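Local coordinates for putative 2OG-Fe(II) oxygenase family protein (Caulobacter crescentus CB15, PDB 3OOX) that probably acts as an iron(II)- and 2-oxoglutarate-dependent oxygenase, perhaps forming ethylene from 2-oxoglutarate and oxidising L-arginine alongside, at residues 33-38 with 246-251; 166-171 with 271-276; 191-196 with 228-233; 197-202 with 267-272; 202-207 with 222-227. All coordinates share one frame; numbering follows the deposited sequence.

Contact 1 (33-38 with 246-251)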
# COMPACT_ATOMS: atom_id res chain seq x y z
N TYR A 33 4.94 -8.84 13.10
CA TYR A 33 5.71 -7.74 12.50
C TYR A 33 4.84 -6.64 11.86
O TYR A 33 5.37 -5.57 11.53
CB TYR A 33 6.63 -8.26 11.40
CG TYR A 33 7.74 -9.17 11.89
CD1 TYR A 33 8.74 -8.69 12.72
CD2 TYR A 33 7.78 -10.52 11.51
CE1 TYR A 33 9.76 -9.52 13.18
CE2 TYR A 33 8.81 -11.36 11.97
CZ TYR A 33 9.78 -10.84 12.79
OH TYR A 33 10.80 -11.67 13.25
N GLY A 34 3.55 -6.91 11.66
CA GLY A 34 2.67 -6.07 10.87
C GLY A 34 2.89 -6.19 9.37
O GLY A 34 2.26 -5.47 8.60
N PHE A 35 3.74 -7.13 8.97
CA PHE A 35 4.22 -7.30 7.59
C PHE A 35 4.29 -8.78 7.26
O PHE A 35 4.58 -9.59 8.14
CB PHE A 35 5.63 -6.72 7.40
CG PHE A 35 5.67 -5.24 7.05
CD1 PHE A 35 5.53 -4.27 8.03
CD2 PHE A 35 5.85 -4.82 5.74
CE1 PHE A 35 5.55 -2.95 7.73
CE2 PHE A 35 5.92 -3.48 5.44
CZ PHE A 35 5.77 -2.54 6.45
N ALA A 36 4.13 -9.10 5.98
CA ALA A 36 4.39 -10.44 5.46
C ALA A 36 5.00 -10.31 4.08
O ALA A 36 4.80 -9.30 3.39
CB ALA A 36 3.11 -11.26 5.41
N VAL A 37 5.72 -11.35 3.66
CA VAL A 37 6.31 -11.41 2.34
C VAL A 37 5.71 -12.60 1.64
O VAL A 37 5.77 -13.72 2.18
CB VAL A 37 7.85 -11.55 2.39
CG1 VAL A 37 8.43 -11.65 0.95
CG2 VAL A 37 8.48 -10.37 3.19
N LEU A 38 5.16 -12.35 0.46
CA LEU A 38 4.43 -13.34 -0.35
C LEU A 38 5.22 -13.60 -1.63
O LEU A 38 5.42 -12.70 -2.44
CB LEU A 38 3.03 -12.84 -0.67
CG LEU A 38 2.14 -13.78 -1.48
CD1 LEU A 38 1.75 -14.90 -0.59
CD2 LEU A 38 0.90 -13.04 -1.95
N THR A 246 2.28 -1.24 11.64
CA THR A 246 3.61 -0.91 12.13
C THR A 246 4.31 0.18 11.30
O THR A 246 3.95 0.47 10.15
CB THR A 246 4.45 -2.20 12.23
OG1 THR A 246 4.51 -2.83 10.96
CG2 THR A 246 3.77 -3.14 13.21
N VAL A 247 5.31 0.78 11.93
CA VAL A 247 6.06 1.88 11.38
C VAL A 247 7.17 1.33 10.51
O VAL A 247 7.85 0.34 10.87
CB VAL A 247 6.64 2.74 12.53
CG1 VAL A 247 7.64 3.76 11.99
CG2 VAL A 247 5.50 3.42 13.28
N HIS A 248 7.30 1.91 9.32
CA HIS A 248 8.32 1.50 8.39
C HIS A 248 8.96 2.68 7.67
O HIS A 248 8.45 3.79 7.70
CB HIS A 248 7.73 0.48 7.39
CG HIS A 248 6.46 0.91 6.73
ND1 HIS A 248 5.23 0.83 7.35
CD2 HIS A 248 6.22 1.33 5.47
CE1 HIS A 248 4.29 1.24 6.50
NE2 HIS A 248 4.86 1.51 5.35
N ARG A 249 10.09 2.44 7.03
CA ARG A 249 10.83 3.47 6.33
C ARG A 249 11.57 2.84 5.19
O ARG A 249 11.68 1.63 5.12
CB ARG A 249 11.84 4.14 7.27
CG ARG A 249 13.01 3.25 7.68
CD ARG A 249 13.92 3.98 8.64
NE ARG A 249 15.10 3.17 8.95
CZ ARG A 249 16.15 3.61 9.65
NH1 ARG A 249 16.15 4.84 10.15
NH2 ARG A 249 17.18 2.79 9.86
N VAL A 250 12.10 3.68 4.32
CA VAL A 250 13.00 3.25 3.27
C VAL A 250 14.29 4.03 3.40
O VAL A 250 14.29 5.27 3.37
CB VAL A 250 12.40 3.49 1.89
CG1 VAL A 250 13.38 3.02 0.84
CG2 VAL A 250 11.05 2.75 1.76
N VAL A 251 15.39 3.30 3.56
CA VAL A 251 16.71 3.95 3.69
C VAL A 251 17.27 4.24 2.30
O VAL A 251 16.86 3.64 1.31
CB VAL A 251 17.66 3.12 4.56
CG1 VAL A 251 17.04 2.91 5.92
CG2 VAL A 251 17.99 1.78 3.91
O HOH W 1 1.95 -2.65 9.23

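Contact 2 (166-171 with 271-276)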
# COMPACT_ATOMS: atom_id res chain seq x y z
N ASP A 166 -15.84 -2.08 -3.76
CA ASP A 166 -15.78 -0.67 -4.12
C ASP A 166 -14.98 0.17 -3.12
O ASP A 166 -15.20 1.38 -3.01
CB ASP A 166 -17.19 -0.07 -4.34
CG ASP A 166 -17.92 -0.69 -5.55
OD1 ASP A 166 -17.21 -1.20 -6.41
OD2 ASP A 166 -19.16 -0.69 -5.56
N GLY A 167 -13.98 -0.46 -2.51
CA GLY A 167 -13.13 0.23 -1.55
C GLY A 167 -12.38 1.40 -2.17
O GLY A 167 -12.06 1.37 -3.35
N ASN A 168 -12.06 2.39 -1.34
CA ASN A 168 -11.46 3.66 -1.77
C ASN A 168 -9.95 3.48 -1.91
O ASN A 168 -9.16 4.24 -1.35
CB ASN A 168 -11.78 4.75 -0.76
CG ASN A 168 -11.65 6.14 -1.33
OD1 ASN A 168 -11.25 6.37 -2.48
ND2 ASN A 168 -11.99 7.12 -0.47
N SER A 169 -9.57 2.46 -2.67
CA SER A 169 -8.19 2.05 -2.81
C SER A 169 -7.45 2.89 -3.82
O SER A 169 -8.03 3.41 -4.78
CB SER A 169 -8.11 0.55 -3.15
OG SER A 169 -8.74 -0.21 -2.12
N VAL A 170 -6.14 3.00 -3.61
CA VAL A 170 -5.31 3.87 -4.45
C VAL A 170 -4.08 3.10 -4.89
O VAL A 170 -3.37 2.54 -4.07
CB VAL A 170 -4.92 5.13 -3.72
CG1 VAL A 170 -3.90 5.95 -4.54
CG2 VAL A 170 -6.14 6.01 -3.40
N LEU A 171 -3.83 3.13 -6.21
CA LEU A 171 -2.56 2.69 -6.79
C LEU A 171 -1.70 3.92 -6.95
O LEU A 171 -2.11 4.89 -7.61
CB LEU A 171 -2.75 2.05 -8.16
CG LEU A 171 -1.49 1.58 -8.87
CD1 LEU A 171 -0.73 0.53 -8.03
CD2 LEU A 171 -1.84 0.99 -10.26
N PHE A 271 -11.03 -0.29 2.88
CA PHE A 271 -12.39 -0.74 3.01
C PHE A 271 -13.33 0.19 2.16
O PHE A 271 -13.03 1.33 1.84
CB PHE A 271 -12.87 -0.66 4.46
CG PHE A 271 -12.26 -1.67 5.39
CD1 PHE A 271 -12.27 -3.01 5.09
CD2 PHE A 271 -11.76 -1.28 6.63
CE1 PHE A 271 -11.72 -3.94 5.95
CE2 PHE A 271 -11.27 -2.24 7.52
CZ PHE A 271 -11.22 -3.57 7.17
N ALA A 272 -14.52 -0.32 1.87
CA ALA A 272 -15.63 0.48 1.41
C ALA A 272 -15.91 1.65 2.36
O ALA A 272 -15.90 1.50 3.59
CB ALA A 272 -16.88 -0.42 1.33
N SER A 273 -16.16 2.81 1.78
CA SER A 273 -16.36 4.05 2.52
C SER A 273 -17.44 3.97 3.59
O SER A 273 -17.28 4.49 4.69
CB SER A 273 -16.74 5.17 1.57
OG SER A 273 -15.67 5.46 0.73
N ASP A 274 -18.53 3.27 3.26
CA ASP A 274 -19.63 3.07 4.17
C ASP A 274 -19.57 1.84 5.09
O ASP A 274 -20.55 1.53 5.80
CB ASP A 274 -20.97 3.10 3.39
CG ASP A 274 -21.08 2.04 2.29
OD1 ASP A 274 -20.14 1.23 2.15
OD2 ASP A 274 -22.16 1.97 1.61
N TYR A 275 -18.43 1.14 5.09
CA TYR A 275 -18.24 -0.02 5.95
C TYR A 275 -18.06 0.46 7.39
O TYR A 275 -17.17 1.27 7.67
CB TYR A 275 -17.03 -0.83 5.54
CG TYR A 275 -16.74 -1.98 6.47
CD1 TYR A 275 -17.64 -3.00 6.63
CD2 TYR A 275 -15.53 -2.06 7.16
CE1 TYR A 275 -17.38 -4.06 7.46
CE2 TYR A 275 -15.25 -3.12 7.98
CZ TYR A 275 -16.17 -4.12 8.13
OH TYR A 275 -15.89 -5.19 8.97
N GLU A 276 -18.91 -0.02 8.30
CA GLU A 276 -18.78 0.30 9.71
C GLU A 276 -17.74 -0.64 10.31
O GLU A 276 -17.87 -1.89 10.31
CB GLU A 276 -20.11 0.16 10.46
CG GLU A 276 -19.93 0.40 11.95
CD GLU A 276 -21.23 0.28 12.76
OE1 GLU A 276 -21.65 -0.86 13.01
OE2 GLU A 276 -21.78 1.31 13.14
O HOH W 2 -15.00 3.06 -0.85
O HOH W 3 -13.33 6.13 2.05

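Contact 3 (191-196 with 228-233). With EDO (1,2-ethanediol), chain C.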
# COMPACT_ATOMS: atom_id res chain seq x y z
N HIS A 191 6.86 6.06 8.83
CA HIS A 191 5.42 6.26 8.85
C HIS A 191 4.69 4.93 8.97
O HIS A 191 5.28 3.86 8.75
CB HIS A 191 4.94 6.95 7.55
CG HIS A 191 4.97 6.04 6.37
ND1 HIS A 191 3.85 5.37 5.94
CD2 HIS A 191 6.00 5.61 5.60
CE1 HIS A 191 4.18 4.58 4.92
NE2 HIS A 191 5.47 4.71 4.69
N GLY A 192 3.40 5.00 9.30
CA GLY A 192 2.50 3.86 9.21
C GLY A 192 1.45 4.17 8.14
O GLY A 192 1.30 5.33 7.70
N ASP A 193 0.73 3.15 7.71
CA ASP A 193 -0.31 3.31 6.72
C ASP A 193 -1.67 3.32 7.40
O ASP A 193 -1.87 2.61 8.39
CB ASP A 193 -0.27 2.12 5.74
CG ASP A 193 0.85 2.21 4.73
OD1 ASP A 193 1.51 3.28 4.64
OD2 ASP A 193 1.08 1.20 4.02
N ILE A 194 -2.59 4.11 6.85
CA ILE A 194 -3.91 4.34 7.47
C ILE A 194 -5.00 3.42 6.98
O ILE A 194 -6.10 3.38 7.60
CB ILE A 194 -4.32 5.81 7.42
CG1 ILE A 194 -4.61 6.27 6.01
CG2 ILE A 194 -3.26 6.70 8.06
CD1 ILE A 194 -5.00 7.78 5.97
N ASN A 195 -4.71 2.61 5.96
CA ASN A 195 -5.70 1.87 5.20
C ASN A 195 -5.86 0.45 5.74
O ASN A 195 -5.63 0.19 6.91
CB ASN A 195 -5.35 1.95 3.70
CG ASN A 195 -3.91 1.55 3.40
OD1 ASN A 195 -2.97 2.30 3.75
ND2 ASN A 195 -3.71 0.40 2.72
N THR A 196 -6.30 -0.49 4.91
CA THR A 196 -6.57 -1.86 5.36
C THR A 196 -5.33 -2.74 5.26
O THR A 196 -4.78 -3.17 6.28
CB THR A 196 -7.77 -2.42 4.60
OG1 THR A 196 -8.90 -1.56 4.82
CG2 THR A 196 -8.07 -3.91 4.99
N VAL A 228 5.44 -7.49 -0.81
CA VAL A 228 5.58 -7.21 0.62
C VAL A 228 4.24 -6.57 1.03
O VAL A 228 3.77 -5.63 0.41
CB VAL A 228 6.71 -6.22 0.92
CG1 VAL A 228 6.72 -5.88 2.42
CG2 VAL A 228 8.07 -6.81 0.48
N ILE A 229 3.61 -7.13 2.04
CA ILE A 229 2.28 -6.70 2.44
C ILE A 229 2.29 -6.25 3.88
O ILE A 229 2.91 -6.89 4.72
CB ILE A 229 1.27 -7.83 2.28
CG1 ILE A 229 1.34 -8.38 0.85
CG2 ILE A 229 -0.17 -7.32 2.62
CD1 ILE A 229 0.93 -9.82 0.71
N ASN A 230 1.63 -5.14 4.17
CA ASN A 230 1.51 -4.65 5.58
C ASN A 230 0.09 -4.31 5.97
O ASN A 230 -0.73 -3.87 5.14
CB ASN A 230 2.45 -3.47 5.90
CG ASN A 230 2.15 -2.23 5.09
OD1 ASN A 230 2.41 -2.20 3.88
ND2 ASN A 230 1.61 -1.18 5.75
N ILE A 231 -0.17 -4.50 7.26
CA ILE A 231 -1.42 -4.14 7.91
C ILE A 231 -1.48 -2.61 8.03
O ILE A 231 -0.47 -1.99 8.40
CB ILE A 231 -1.47 -4.73 9.34
CG1 ILE A 231 -1.26 -6.25 9.30
CG2 ILE A 231 -2.78 -4.29 10.09
CD1 ILE A 231 -2.34 -7.03 8.55
N GLY A 232 -2.65 -2.00 7.77
CA GLY A 232 -2.85 -0.58 7.98
C GLY A 232 -3.78 -0.32 9.16
O GLY A 232 -4.40 -1.26 9.71
N ASP A 233 -3.93 0.95 9.49
CA ASP A 233 -4.62 1.31 10.70
C ASP A 233 -6.09 0.86 10.70
O ASP A 233 -6.60 0.58 11.80
CB ASP A 233 -4.60 2.82 10.91
CG ASP A 233 -3.23 3.36 11.26
OD1 ASP A 233 -2.29 2.58 11.55
OD2 ASP A 233 -3.10 4.59 11.23
C1 EDO C . 7.18 2.00 2.18
O1 EDO C . 6.92 3.40 2.11
C2 EDO C . 7.41 1.39 0.81
O2 EDO C . 6.24 1.50 -0.02
O HOH W 4 1.53 0.53 8.65

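Contact 4 (197-202 with 267-272)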
# COMPACT_ATOMS: atom_id res chain seq x y z
N ILE A 197 -4.88 -2.99 4.04
CA ILE A 197 -3.54 -3.54 3.80
C ILE A 197 -2.92 -2.83 2.61
O ILE A 197 -3.62 -2.31 1.75
CB ILE A 197 -3.52 -5.06 3.53
CG1 ILE A 197 -4.47 -5.44 2.38
CG2 ILE A 197 -3.90 -5.83 4.82
CD1 ILE A 197 -4.33 -6.94 1.94
N THR A 198 -1.58 -2.81 2.56
CA THR A 198 -0.84 -2.24 1.43
C THR A 198 0.03 -3.35 0.81
O THR A 198 0.66 -4.19 1.52
CB THR A 198 0.04 -1.07 1.92
OG1 THR A 198 -0.84 -0.11 2.50
CG2 THR A 198 0.84 -0.42 0.79
N LEU A 199 0.02 -3.42 -0.53
CA LEU A 199 0.71 -4.43 -1.29
C LEU A 199 1.80 -3.80 -2.16
O LEU A 199 1.50 -2.95 -2.99
CB LEU A 199 -0.27 -5.22 -2.17
CG LEU A 199 -1.32 -6.01 -1.41
CD1 LEU A 199 -2.63 -5.25 -1.36
CD2 LEU A 199 -1.50 -7.43 -2.00
N LEU A 200 3.05 -4.23 -1.96
CA LEU A 200 4.21 -3.62 -2.63
C LEU A 200 5.01 -4.62 -3.43
O LEU A 200 5.67 -5.51 -2.88
CB LEU A 200 5.14 -3.01 -1.58
CG LEU A 200 6.37 -2.28 -2.08
CD1 LEU A 200 6.04 -1.03 -2.86
CD2 LEU A 200 7.28 -1.99 -0.89
N LEU A 201 4.96 -4.43 -4.74
CA LEU A 201 5.87 -5.12 -5.64
C LEU A 201 7.29 -4.51 -5.63
O LEU A 201 7.47 -3.35 -5.24
CB LEU A 201 5.37 -5.04 -7.08
CG LEU A 201 4.05 -5.74 -7.35
CD1 LEU A 201 3.41 -5.13 -8.65
CD2 LEU A 201 4.22 -7.27 -7.41
N GLY A 202 8.27 -5.27 -6.08
CA GLY A 202 9.59 -4.72 -6.43
C GLY A 202 10.45 -4.23 -5.30
O GLY A 202 11.35 -3.41 -5.53
N PHE A 267 0.06 -0.44 -3.74
CA PHE A 267 -1.39 -0.42 -3.81
C PHE A 267 -1.91 -0.36 -2.38
O PHE A 267 -1.67 -1.30 -1.59
CB PHE A 267 -1.91 -1.66 -4.52
CG PHE A 267 -3.41 -1.69 -4.65
CD1 PHE A 267 -4.04 -0.95 -5.65
CD2 PHE A 267 -4.18 -2.38 -3.76
CE1 PHE A 267 -5.39 -0.91 -5.77
CE2 PHE A 267 -5.57 -2.34 -3.89
CZ PHE A 267 -6.15 -1.63 -4.94
N PHE A 268 -2.61 0.73 -2.07
CA PHE A 268 -3.20 0.97 -0.75
C PHE A 268 -4.66 0.53 -0.78
O PHE A 268 -5.56 1.28 -1.25
CB PHE A 268 -3.07 2.45 -0.40
CG PHE A 268 -1.65 2.93 -0.33
CD1 PHE A 268 -0.91 2.78 0.82
CD2 PHE A 268 -1.04 3.53 -1.43
CE1 PHE A 268 0.39 3.26 0.90
CE2 PHE A 268 0.28 3.95 -1.37
CZ PHE A 268 1.00 3.79 -0.20
N LEU A 269 -4.89 -0.68 -0.25
CA LEU A 269 -6.21 -1.27 -0.24
C LEU A 269 -6.98 -0.75 0.95
O LEU A 269 -6.48 -0.77 2.08
CB LEU A 269 -6.12 -2.80 -0.20
CG LEU A 269 -7.35 -3.61 -0.59
CD1 LEU A 269 -6.92 -5.02 -1.07
CD2 LEU A 269 -8.37 -3.69 0.56
N HIS A 270 -8.18 -0.21 0.68
CA HIS A 270 -9.06 0.38 1.67
C HIS A 270 -10.39 -0.35 1.71
O HIS A 270 -10.83 -0.94 0.71
CB HIS A 270 -9.43 1.81 1.27
CG HIS A 270 -8.36 2.84 1.47
ND1 HIS A 270 -7.13 2.83 0.83
CD2 HIS A 270 -8.39 3.97 2.22
CE1 HIS A 270 -6.47 3.93 1.16
NE2 HIS A 270 -7.19 4.63 2.01
N PHE A 271 -11.03 -0.29 2.88
CA PHE A 271 -12.39 -0.74 3.01
C PHE A 271 -13.33 0.19 2.16
O PHE A 271 -13.03 1.33 1.84
CB PHE A 271 -12.87 -0.66 4.46
CG PHE A 271 -12.26 -1.67 5.39
CD1 PHE A 271 -12.27 -3.01 5.09
CD2 PHE A 271 -11.76 -1.28 6.63
CE1 PHE A 271 -11.72 -3.94 5.95
CE2 PHE A 271 -11.27 -2.24 7.52
CZ PHE A 271 -11.22 -3.57 7.17
N ALA A 272 -14.52 -0.32 1.87
CA ALA A 272 -15.63 0.48 1.41
C ALA A 272 -15.91 1.65 2.36
O ALA A 272 -15.90 1.50 3.59
CB ALA A 272 -16.88 -0.42 1.33

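Contact 5 (202-207 with 222-227). With EDO (1,2-ethanediol), chain F.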
# COMPACT_ATOMS: atom_id res chain seq x y z
N GLY A 202 8.27 -5.27 -6.08
CA GLY A 202 9.59 -4.72 -6.43
C GLY A 202 10.45 -4.23 -5.30
O GLY A 202 11.35 -3.41 -5.53
N ALA A 203 10.24 -4.74 -4.09
CA ALA A 203 11.02 -4.30 -2.93
C ALA A 203 12.42 -4.91 -2.81
O ALA A 203 13.18 -4.56 -1.90
CB ALA A 203 10.22 -4.55 -1.64
N GLU A 204 12.78 -5.84 -3.71
CA GLU A 204 14.11 -6.43 -3.66
C GLU A 204 15.18 -5.32 -3.70
O GLU A 204 15.13 -4.42 -4.55
CB GLU A 204 14.30 -7.46 -4.79
CG GLU A 204 14.12 -6.94 -6.21
CD GLU A 204 12.69 -7.08 -6.74
OE1 GLU A 204 11.72 -7.08 -5.95
OE2 GLU A 204 12.53 -7.12 -7.97
N GLU A 205 16.10 -5.40 -2.74
CA GLU A 205 17.22 -4.44 -2.60
C GLU A 205 16.74 -2.98 -2.61
O GLU A 205 17.43 -2.08 -3.09
CB GLU A 205 18.27 -4.66 -3.69
CG GLU A 205 18.88 -6.07 -3.69
CD GLU A 205 19.57 -6.42 -2.37
OE1 GLU A 205 20.19 -5.52 -1.76
OE2 GLU A 205 19.49 -7.60 -1.95
N GLY A 206 15.54 -2.77 -2.06
CA GLY A 206 14.94 -1.43 -2.03
C GLY A 206 15.12 -0.64 -0.76
O GLY A 206 14.63 0.49 -0.71
N GLY A 207 15.73 -1.21 0.28
CA GLY A 207 15.93 -0.48 1.54
C GLY A 207 14.74 -0.35 2.50
O GLY A 207 14.75 0.48 3.43
N PRO A 222 13.15 -8.73 0.12
CA PRO A 222 12.72 -10.02 -0.44
C PRO A 222 13.45 -10.35 -1.73
O PRO A 222 14.05 -9.49 -2.35
CB PRO A 222 11.24 -9.77 -0.75
CG PRO A 222 11.21 -8.32 -1.12
CD PRO A 222 12.17 -7.66 -0.19
N PRO A 223 13.36 -11.62 -2.16
CA PRO A 223 13.80 -11.91 -3.52
C PRO A 223 12.86 -11.27 -4.52
O PRO A 223 11.78 -10.82 -4.15
CB PRO A 223 13.68 -13.45 -3.63
CG PRO A 223 12.98 -13.91 -2.44
CD PRO A 223 12.75 -12.77 -1.49
N PRO A 224 13.26 -11.21 -5.79
CA PRO A 224 12.39 -10.74 -6.86
C PRO A 224 11.10 -11.56 -6.97
O PRO A 224 11.05 -12.68 -6.45
CB PRO A 224 13.26 -10.90 -8.12
CG PRO A 224 14.62 -10.97 -7.64
CD PRO A 224 14.59 -11.60 -6.30
N GLY A 225 10.09 -10.98 -7.62
CA GLY A 225 8.80 -11.64 -7.84
C GLY A 225 8.02 -11.89 -6.57
O GLY A 225 7.32 -12.91 -6.44
N CYS A 226 8.14 -10.96 -5.61
CA CYS A 226 7.35 -11.05 -4.38
C CYS A 226 6.50 -9.79 -4.16
O CYS A 226 6.69 -8.76 -4.80
CB CYS A 226 8.23 -11.25 -3.13
SG CYS A 226 9.21 -12.76 -3.01
N LEU A 227 5.53 -9.93 -3.26
CA LEU A 227 4.78 -8.81 -2.72
C LEU A 227 5.10 -8.70 -1.24
O LEU A 227 5.04 -9.68 -0.50
CB LEU A 227 3.27 -9.04 -2.88
CG LEU A 227 2.70 -8.80 -4.28
CD1 LEU A 227 1.38 -9.55 -4.45
CD2 LEU A 227 2.48 -7.30 -4.54
C1 EDO F . 10.18 -7.78 -9.70
O1 EDO F . 10.29 -8.52 -8.46
C2 EDO F . 9.84 -8.67 -10.90
O2 EDO F . 10.64 -9.86 -10.94
O HOH W 5 7.79 -7.71 -7.24
O HOH W 6 8.40 -6.83 -3.19
O HOH W 7 10.02 -8.83 -4.84

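Contact 1 (33-38 with 246-251)
Thr246 makes the first grip on Tyr33: its OG1 donates to Tyr33 O over 2.9 Å, arriving in the carbonyl plane on a lone pair. With OG1 set between the backbone N and the carbonyl carbon (chi1 58°), the methyl CG2 also lies against this carbonyl, 3.4 Å from Tyr33 O. Thr246 OG1 sits at the rim of the Phe35 ring as well, 3.4 Å from Phe35 CE1. Gly34 passes close by with a positive phi as the chain leaves helix 19-33, and a CB on it would run into the threonine hydroxyl. One water ties the backbones together, accepting from Thr246 N at 2.8 Å and placed to donate to Gly34 O. Farther along comes His248, whose imidazole is met in a T-shaped stack: the edge of Phe35 points at its face, Phe35 CZ standing 3.5 Å from His248 CG, with the planes at 81°. Strand 35-39, from the N-terminal part of the chain, extends the larger sheet of the double-stranded beta-helix, and strand 248-250 belongs to the smaller; His248 fits the distal histidine of the family's HxD...H iron site. Its rotation is fixed from a second side, since His248 ND1 donates to Thr246 O at 3.1 Å, with that oxygen near the ring plane. His191 meets the same imidazole edge-to-face, while Phe35 packs on Val228.

Contact 2 (166-171 with 271-276)
Gly167 and Ala272 press backbone to backbone, their CA atoms 3.9 Å apart, and this is the tight half of the contact. Gly167 CA lies 3.6 Å from Phe271 O and makes a CA-H...O contact with it; a CB on the glycine would sit tight against the carbonyl carbon of Phe271. The same oxygen receives a weak hydrogen bond from Asn168 N, long at 3.5 Å but fairly straight. Asn168 is the centre of an inverse gamma turn, closed by Ser169 N on Gly167 O, which kinks the chain just here. The Phe271 ring leaves in the other direction, toward helix 161-164, with Tyr275 CE2 above its centre.

On the looser side the two segments meet through water. One molecule accepts from Ser273 N at 2.9 Å and donates to Asp166 O at 2.7 Å. Another spans the side chains, 3.0 Å from Asn168 ND2, whose N-H it accepts, and 2.8 Å from Ser273 OG. Placing OG beside its own backbone N (chi1 -67°) brings Ser273 to this shared water, while His114 NE2 gives the hydroxyl a protein partner. Ser273 itself stands within a type I turn from Ala272 to Tyr275. The whole arrangement is the end of an antiparallel strand pair in the major sheet of the jelly roll, where regular pairing, still present between Val170 and Phe268, gives way to turns and waters.

Contact 3 (191-196 with 228-233)
Asn230 ND2 reaches across to Asp193 OD2 in a nearly straight hydrogen bond of 3.0 Å, with an angle of 171° at the hydrogen. The carboxylate oxygen lies exactly in the amide plane, yet the donor comes from above the carboxylate plane, the two flat groups being turned 52° from each other. Asn230 can present its amide this way because CG stands between the backbone N and the carbonyl carbon (chi1 63°), swinging the end of the side chain inward. Thr198 OG1 holds the same OD2, so two neighbours fix the rotation of Asp193. An alanine in place of Asn230 would probably leave OD2 without one of these partners and the carboxylate freer to turn.

Around this pair the backbones lock together. Asp193 O accepts from Asp233 N at 2.9 Å, and Thr196 O accepts from Gly232 N at 2.9 Å. Gly232, the N-cap residue of helix 233-238, packs so closely that a CB would clash with Asn195 O. Farther out, Asp233 is held by Ser245 and by a salt bridge to Arg305, and its OD2 lies 3.8 Å from Ile194 CG2. At the opposite end of the loop, His191 ND1 donates to Gly192 O from above the carbonyl plane, while NE2 is 3.2 Å from O1 of a 1,2-ethanediol, to which it is hydrogen-bonded. The His191-Gly192-Asp193 sequence, with His248 beside it, matches the HxD...H facial triad that binds iron in 2OG-Fe(II) oxygenases.

Contact 4 (197-202 with 267-272)
Thr198 OG1, gripped by Asp193 OD2 and Asn195 ND2, also touches the ring of its cross-strand neighbour, lying 3.3 Å from Phe268 CD1. The hydroxyl is anti to its carbonyl carbon (chi1 -59°), which leaves CG2 anti to the backbone N, where it too comes to Phe268 CD1, at 3.6 Å. Thr198 and Phe268 form a non-hydrogen-bonded antiparallel pair, and Thr198 CA comes close to Phe267 O in a CA-H...O contact of 3.3 Å.

Hydrogen-bonded pairs flank it. Leu199 and Phe267 exchange two straight bonds, Leu199 N to Phe267 O at 2.9 Å and Phe267 N to Leu199 O at 3.0 Å. Ile197 and Leu269 are less even: Leu269 N lies almost in line with the Ile197 C=O, though the bond is bent at the hydrogen, and the return bond from Ile197 N is weak. Their side chains share the opposite face of the sheet from Thr198. Leu199 CD1 sits at the edge of the Phe267 ring, 4.0 Å from Phe267 CD2, and Ile197 CG1 lies the same distance from Leu269 CB. Helix 127-152 covers Phe267 and Leu269 there, so one face is greasy and the other looks to the HxD loop, as expected of central strands in the major sheet of a double-stranded beta-helix.

Contact 5 (202-207 with 222-227)
Two bends fold Glu204 back over the prolines: CG stands between the backbone N and the carbonyl carbon (chi1 58°), and the chain turns again at chi2 (-91°). These turns lay Glu204 CD 3.7 Å from Pro224 CA and bring OE2 to a 1,2-ethanediol. The course of the backbone itself sets Glu204 CB 3.2 Å from Pro222 O, and Glu204 CA adds a CA-H...O contact to that oxygen. Beside it, Ala203 CB packs on the Pro222 ring, 3.9 Å from Pro222 CG, and this greasy end continues inward onto Val228. Ala203 also begins a type II turn that ends at Gly206 and leads toward strand 208-211.

The polar links run through small molecules. One water lies 2.7 Å from both Glu204 OE1 and Pro223 O, well placed to donate to them, and accepts from Cys226 N. Glu204 OE2 takes a 2.7 Å hydrogen bond from O1 of the diol, probably left by the crystallisation liquor, and that O1 in turn accepts from Gly225 N. Two more waters join Cys226 O to the amides of Gly202 and Ala203. An alanine at Glu204 would probably deprive the water on Cys226 N of its carboxylate acceptor and uncover the flank of Pro224. Three consecutive prolines have no N-H to give, so beside the packing of Ala203 on Pro222 the polar groups of the turn and of the proline run are linked by waters and the diol.

Overall arrangement
Contacts 3 and 4 lie nearest the middle of the chain and share a polar network: Asp193 OD2 of one bonds Thr198 OG1 of the other. Contact 1 adjoins contact 3 through Ala36 paired with Ile229 and through His248 paired with His191, bringing the probable iron ligands together. Contact 2, whose centre is about 22 Å from that of contact 1, continues contact 4 outward and shares Phe271 and Ala272 with it. Contact 5 is the most exposed, sharing Gly202 with contact 4 and bonding to contact 1 through Leu227 and Leu38. The chemistry follows: regular strand pairing in contact 4, side-chain and backbone bonds with a water in contacts 1 and 3, paired waters in still buried contact 2, waters with a diol at contact 5.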